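Local coordinates for glycoside hydrolase (Streptococcus pneumoniae serotype 4, PDB 6ORH), which probably hydrolyses alpha-L-fucosidic linkages as a family 29 glycoside hydrolase, taking part with a second fucosidase in the breakdown of host-derived carbohydrate antigens, at residues A[4-10]-A[385-390]. The protein carries 2 engineered substitutions. Residues are numbered along the deposited sequence; the frame is centred on the assembly and turned at random.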
ATOM      1  N   ILE A   4     -13.246  27.465 -15.298  1.00 36.91           N
ATOM      2  CA  ILE A   4     -11.993  26.774 -15.038  1.00 30.02           C
ATOM      3  C   ILE A   4     -11.658  26.012 -16.317  1.00 27.52           C
ATOM      4  O   ILE A   4     -12.541  25.395 -16.911  1.00 28.53           O
ATOM      5  CB  ILE A   4     -12.214  25.849 -13.821  1.00 28.77           C
ATOM      6  CG1 ILE A   4     -12.475  26.676 -12.558  1.00 27.58           C
ATOM      7  CG2 ILE A   4     -11.071  24.860 -13.631  1.00 27.08           C
ATOM      8  CD1 ILE A   4     -12.967  25.853 -11.390  1.00 27.26           C
ATOM      9  N   LYS A   5     -10.404  26.133 -16.770  1.00 25.69           N
ATOM     10  CA  LYS A   5      -9.960  25.425 -17.957  1.00 24.33           C
ATOM     11  C   LYS A   5      -9.743  23.959 -17.580  1.00 22.60           C
ATOM     12  O   LYS A   5      -9.320  23.672 -16.472  1.00 20.88           O
ATOM     13  CB  LYS A   5      -8.610  25.964 -18.432  1.00 26.71           C
ATOM     14  CG  LYS A   5      -8.596  27.402 -18.941  1.00 33.75           C
ATOM     15  CD  LYS A   5      -7.355  27.664 -19.782  1.00 37.60           C
ATOM     16  CE  LYS A   5      -6.878  29.096 -19.721  1.00 43.08           C
ATOM     17  NZ  LYS A   5      -7.985  30.032 -20.023  1.00 45.84           N
ATOM     18  N   PRO A   6      -9.953  23.004 -18.506  1.00 19.80           N
ATOM     19  CA  PRO A   6      -9.577  21.608 -18.244  1.00 19.11           C
ATOM     20  C   PRO A   6      -8.066  21.405 -18.123  1.00 18.20           C
ATOM     21  O   PRO A   6      -7.268  22.248 -18.530  1.00 19.36           O
ATOM     22  CB  PRO A   6     -10.178  20.871 -19.455  1.00 20.31           C
ATOM     23  CG  PRO A   6     -10.150  21.908 -20.555  1.00 21.43           C
ATOM     24  CD  PRO A   6     -10.553  23.186 -19.837  1.00 21.42           C
ATOM     25  N   HIS A   7      -7.676  20.258 -17.548  1.00 15.74           N
ATOM     26  CA  HIS A   7      -6.289  19.914 -17.330  1.00 15.04           C
ATOM     27  C   HIS A   7      -6.082  18.460 -17.741  1.00 15.10           C
ATOM     28  O   HIS A   7      -6.846  17.587 -17.329  1.00 14.39           O
ATOM     29  CB  HIS A   7      -5.895  20.066 -15.846  1.00 15.83           C
ATOM     30  CG  HIS A   7      -4.550  19.476 -15.587  1.00 17.03           C
ATOM     31  ND1 HIS A   7      -3.381  20.155 -15.917  1.00 16.57           N
ATOM     32  CD2 HIS A   7      -4.178  18.261 -15.100  1.00 15.89           C
ATOM     33  CE1 HIS A   7      -2.330  19.408 -15.607  1.00 15.41           C
ATOM     34  NE2 HIS A   7      -2.806  18.226 -15.120  1.00 14.85           N
ATOM     35  N   GLY A   8      -5.043  18.214 -18.557  1.00 16.04           N
ATOM     36  CA  GLY A   8      -4.655  16.843 -18.891  1.00 15.75           C
ATOM     37  C   GLY A   8      -5.683  16.144 -19.775  1.00 14.65           C
ATOM     38  O   GLY A   8      -6.609  16.757 -20.315  1.00 16.41           O
ATOM     39  N   PRO A   9      -5.545  14.819 -20.007  1.00 14.33           N
ATOM     40  CA  PRO A   9      -6.491  14.104 -20.864  1.00 14.12           C
ATOM     41  C   PRO A   9      -7.830  13.870 -20.170  1.00 14.47           C
ATOM     42  O   PRO A   9      -7.862  13.451 -19.015  1.00 16.17           O
ATOM     43  CB  PRO A   9      -5.753  12.780 -21.156  1.00 14.65           C
ATOM     44  CG  PRO A   9      -4.831  12.582 -19.973  1.00 14.40           C
ATOM     45  CD  PRO A   9      -4.468  13.974 -19.475  1.00 13.79           C
ATOM     46  N   LEU A  10      -8.927  14.104 -20.893  1.00 14.97           N
ATOM     47  CA  LEU A  10     -10.236  14.060 -20.253  1.00 14.80           C
ATOM     48  C   LEU A  10     -10.902  12.718 -20.511  1.00 14.95           C
ATOM     49  O   LEU A  10     -10.802  12.156 -21.611  1.00 15.90           O
ATOM     50  CB  LEU A  10     -11.109  15.213 -20.765  1.00 16.63           C
ATOM     51  CG  LEU A  10     -10.529  16.605 -20.543  1.00 16.97           C
ATOM     52  CD1 LEU A  10     -11.537  17.653 -21.038  1.00 17.48           C
ATOM     53  CD2 LEU A  10     -10.144  16.832 -19.069  1.00 17.92           C
ATOM     54  N   LEU A 385     -13.614  14.839 -12.596  1.00 15.93           N
ATOM     55  CA  LEU A 385     -12.726  14.393 -13.661  1.00 16.29           C
ATOM     56  C   LEU A 385     -13.176  14.912 -15.022  1.00 16.98           C
ATOM     57  O   LEU A 385     -12.428  14.770 -15.983  1.00 18.09           O
ATOM     58  CB  LEU A 385     -12.591  12.862 -13.655  1.00 15.02           C
ATOM     59  CG  LEU A 385     -11.898  12.229 -12.453  1.00 14.37           C
ATOM     60  CD1 LEU A 385     -11.646  10.753 -12.733  1.00 15.36           C
ATOM     61  CD2 LEU A 385     -10.598  12.943 -12.062  1.00 14.50           C
ATOM     62  N   LYS A 386     -14.370  15.535 -15.119  1.00 18.63           N
ATOM     63  CA  LYS A 386     -14.715  16.184 -16.381  1.00 19.94           C
ATOM     64  C   LYS A 386     -13.737  17.315 -16.677  1.00 18.68           C
ATOM     65  O   LYS A 386     -13.632  17.764 -17.821  1.00 21.74           O
ATOM     66  CB  LYS A 386     -16.119  16.793 -16.302  1.00 21.98           C
ATOM     67  CG  LYS A 386     -17.202  15.746 -16.119  1.00 27.07           C
ATOM     68  CD  LYS A 386     -18.592  16.315 -15.865  1.00 32.83           C
ATOM     69  CE  LYS A 386     -19.616  15.196 -15.840  1.00 37.30           C
ATOM     70  NZ  LYS A 386     -20.959  15.670 -16.253  1.00 42.76           N
ATOM     71  N   LEU A 387     -13.033  17.791 -15.651  1.00 16.66           N
ATOM     72  CA  LEU A 387     -12.040  18.840 -15.824  1.00 17.08           C
ATOM     73  C   LEU A 387     -10.612  18.288 -15.684  1.00 15.77           C
ATOM     74  O   LEU A 387      -9.630  19.039 -15.638  1.00 16.11           O
ATOM     75  CB  LEU A 387     -12.336  19.969 -14.826  1.00 20.84           C
ATOM     76  CG  LEU A 387     -13.449  20.923 -15.264  1.00 22.89           C
ATOM     77  CD1 LEU A 387     -14.134  21.560 -14.065  1.00 25.85           C
ATOM     78  CD2 LEU A 387     -12.917  21.990 -16.217  1.00 25.68           C
ATOM     79  N   GLY A 388     -10.498  16.952 -15.644  1.00 16.35           N
ATOM     80  CA  GLY A 388      -9.193  16.295 -15.598  1.00 15.08           C
ATOM     81  C   GLY A 388      -8.696  15.994 -14.179  1.00 14.81           C
ATOM     82  O   GLY A 388      -9.018  16.684 -13.205  1.00 14.47           O
ATOM     83  N   GLN A 389      -7.881  14.939 -14.057  1.00 12.78           N
ATOM     84  CA  GLN A 389      -7.336  14.541 -12.761  1.00 13.45           C
ATOM     85  C   GLN A 389      -6.139  15.426 -12.409  1.00 13.19           C
ATOM     86  O   GLN A 389      -5.264  15.677 -13.262  1.00 14.31           O
ATOM     87  CB  GLN A 389      -6.870  13.078 -12.879  1.00 12.08           C
ATOM     88  CG  GLN A 389      -6.454  12.457 -11.545  1.00 11.43           C
ATOM     89  CD  GLN A 389      -6.101  10.986 -11.628  1.00 11.64           C
ATOM     90  OE1 GLN A 389      -6.170  10.393 -12.708  1.00 11.75           O
ATOM     91  NE2 GLN A 389      -5.747  10.397 -10.486  1.00 10.32           N
ATOM     92  N   ARG A 390      -6.052  15.875 -11.145  1.00 12.61           N
ATOM     93  CA  ARG A 390      -5.078  16.913 -10.803  1.00 12.64           C
ATOM     94  C   ARG A 390      -4.282  16.620  -9.538  1.00 13.60           C
ATOM     95  O   ARG A 390      -3.067  16.837  -9.516  1.00 13.26           O
ATOM     96  CB  ARG A 390      -5.804  18.264 -10.618  1.00 14.13           C
ATOM     97  CG  ARG A 390      -6.581  18.715 -11.852  1.00 13.80           C
ATOM     98  CD  ARG A 390      -7.570  19.864 -11.546  1.00 15.55           C
ATOM     99  NE  ARG A 390      -8.207  20.210 -12.793  1.00 15.42           N
ATOM    100  CZ  ARG A 390      -8.302  21.436 -13.321  1.00 15.77           C
ATOM    101  NH1 ARG A 390      -7.872  22.501 -12.649  1.00 16.58           N
ATOM    102  NH2 ARG A 390      -8.867  21.584 -14.500  1.00 16.60           N
TER
HETATM  103  O   HOH W   1      -7.151  24.932 -14.337  1.00 22.66           O
HETATM  104  O   HOH W   2      -7.024  13.378 -16.441  1.00 13.97           O
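Pro6 and His7 run beside Leu387 and Gly388, their nearest CA atoms 4.4 Å apart (Pro6 to Leu387), and the backbone N of His7 donates to Leu387 O at 3.0 Å. This contact fastens the N-terminal arm that leads into helix 13-21, ahead of the fucosidase TIM barrel, to the F5/8 type C beta-sandwich, at the loop between strands 378-382 and 391-400, whose residues 385-387 form a 3-10 turn. Arg390 NH2 donates to Lys5 O at 2.9 Å, 4° out of the guanidinium plane. Its chain, extended from CG to NE, carries the guanidinium back to Leu387 O, which NH2 meets with an N-H...O angle of 167°. That carbonyl is thus gripped twice, His7 N and Arg390 NH2 reaching it from opposite faces; NH1 is held by Leu439 O and by a water shared with Lys5 O. His7 CB sits 3.4 Å above one guanidinium face, offset toward its rim, while the imidazole meets Gln389 O with its CD2 edge and bonds Gln437 through NE2. Gly388 CA approaches His7 O at 3.2 Å in a CA-H...O contact, 163° at the hydrogen. The methyl CD2 of Leu10 rests on the backbone of Gly388, 3.4 Å from its N.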